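Local coordinates for protein putative SnoaL-like polyketide cyclase (Jannaschia sp., PDB 3KKG) that is of unproven function but may act as a polyketide cyclase, probably closing rings in polyketide intermediates as SnoaL does, at residues 35-38 with 39-43. Residues are numbered along the deposited sequence; the frame is centred on the assembly and turned at random.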
loop_
_atom_site.group_PDB
_atom_site.type_symbol
_atom_site.label_atom_id
_atom_site.label_comp_id
_atom_site.label_asym_id
_atom_site.label_seq_id
_atom_site.Cartn_x
_atom_site.Cartn_y
_atom_site.Cartn_z
ATOM N N GLU A 35 7.874 1.286 -23.490
ATOM C CA GLU A 35 7.165 0.199 -24.175
ATOM C C GLU A 35 5.994 -0.412 -23.400
ATOM O O GLU A 35 5.123 -1.049 -23.978
ATOM C CB GLU A 35 8.128 -0.878 -24.631
ATOM C CG GLU A 35 8.834 -1.714 -23.596
ATOM C CD GLU A 35 9.892 -2.622 -24.263
ATOM O OE1 GLU A 35 9.510 -3.392 -25.169
ATOM O OE2 GLU A 35 11.098 -2.533 -23.924
ATOM N N THR A 36 5.956 -0.185 -22.091
ATOM C CA THR A 36 4.962 -0.793 -21.194
ATOM C C THR A 36 3.780 0.130 -20.853
ATOM O O THR A 36 2.634 -0.296 -20.702
ATOM C CB THR A 36 5.707 -1.189 -19.877
ATOM O OG1 THR A 36 6.719 -2.157 -20.220
ATOM C CG2 THR A 36 4.774 -1.850 -18.869
HETATM N N MSE A 37 4.110 1.399 -20.589
HETATM C CA MSE A 37 3.119 2.417 -20.190
HETATM C C MSE A 37 2.565 3.124 -21.432
HETATM O O MSE A 37 3.256 3.253 -22.453
HETATM C CB MSE A 37 3.746 3.485 -19.281
HETATM C CG MSE A 37 3.886 3.133 -17.804
HETATM SE SE MSE A 37 5.228 1.724 -17.390
HETATM C CE MSE A 37 5.451 2.127 -15.477
ATOM N N THR A 38 1.337 3.626 -21.300
ATOM C CA THR A 38 0.732 4.496 -22.329
ATOM C C THR A 38 1.297 5.911 -22.178
ATOM O O THR A 38 1.859 6.277 -21.160
ATOM C CB THR A 38 -0.786 4.550 -22.179
ATOM O OG1 THR A 38 -1.120 5.087 -20.890
ATOM C CG2 THR A 38 -1.376 3.139 -22.353
ATOM N N PRO A 39 1.207 6.714 -23.239
ATOM C CA PRO A 39 1.722 8.094 -23.166
ATOM C C PRO A 39 1.080 8.943 -22.061
ATOM O O PRO A 39 1.725 9.825 -21.487
ATOM C CB PRO A 39 1.392 8.659 -24.553
ATOM C CG PRO A 39 1.182 7.452 -25.400
ATOM C CD PRO A 39 0.660 6.370 -24.567
ATOM N N GLY A 40 -0.195 8.686 -21.791
ATOM C CA GLY A 40 -0.934 9.392 -20.748
ATOM C C GLY A 40 -0.883 8.697 -19.384
ATOM O O GLY A 40 -1.673 9.025 -18.504
ATOM N N PHE A 41 0.050 7.756 -19.224
ATOM C CA PHE A 41 0.305 7.104 -17.924
ATOM C C PHE A 41 0.341 8.111 -16.799
ATOM O O PHE A 41 0.892 9.211 -16.930
ATOM C CB PHE A 41 1.623 6.366 -18.021
ATOM C CG PHE A 41 2.107 5.806 -16.723
ATOM C CD1 PHE A 41 1.474 4.757 -16.137
ATOM C CD2 PHE A 41 3.256 6.303 -16.123
ATOM C CE1 PHE A 41 1.988 4.199 -14.936
ATOM C CE2 PHE A 41 3.776 5.753 -15.003
ATOM C CZ PHE A 41 3.132 4.730 -14.368
ATOM N N ARG A 42 -0.242 7.713 -15.677
ATOM C CA ARG A 42 -0.291 8.529 -14.451
ATOM C C ARG A 42 0.355 7.738 -13.306
ATOM O O ARG A 42 0.035 6.569 -13.095
ATOM C CB ARG A 42 -1.750 8.746 -14.000
ATOM C CG ARG A 42 -2.551 9.636 -14.873
ATOM C CD ARG A 42 -4.060 9.370 -14.737
ATOM N NE ARG A 42 -4.499 9.338 -13.347
ATOM C CZ ARG A 42 -4.877 10.386 -12.619
ATOM N NH1 ARG A 42 -4.890 11.605 -13.104
ATOM N NH2 ARG A 42 -5.265 10.199 -11.372
ATOM N N SER A 43 1.206 8.439 -12.575
ATOM C CA SER A 43 1.945 7.915 -11.457
ATOM C C SER A 43 1.464 8.620 -10.176
ATOM O O SER A 43 1.311 9.838 -10.137
ATOM C CB SER A 43 3.427 8.170 -11.683
ATOM O OG SER A 43 4.174 7.629 -10.614
#
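Met-37, a selenomethionine one residue before the type I beta turn Thr-38 to Phe-41, lies across the ring of Phe-41. Helix 29-36 ends just before it, Met-37 and Thr-38 form a short strand, and the turn then leads into strand 41-45 of the NTF2-like sheet. The path described is that of one of two modelled conformers of Met-37. Met-37 CB sits 3.8 Å from Phe-41 CB, beside the root of the ring. Met-37 CG then stands over the centre of one face, 3.4 Å from the Phe-41 ring centroid and 13° off the normal, a CH-pi contact. With chi2 bent at 69°, Met-37 SE rises to 4.8 Å from the Phe-41 ring centroid, a more distant Met-aromatic contact above the face. Met-37 CE turns back to the far end of the ring, 3.7 Å from Phe-41 CZ. With CG anti to the backbone N (chi1 172°), the ring of Phe-41 is placed under Met-37. Both residues are buried, Phe-41 between helix 54-67 and strand 123-131, Met-37 against Ile-54 and Leu-18, while Pro-39 and Gly-40 round the exposed corner. The turn is closed by the hydrogen bond from Phe-41 N to Thr-38 O, 3.0 Å long.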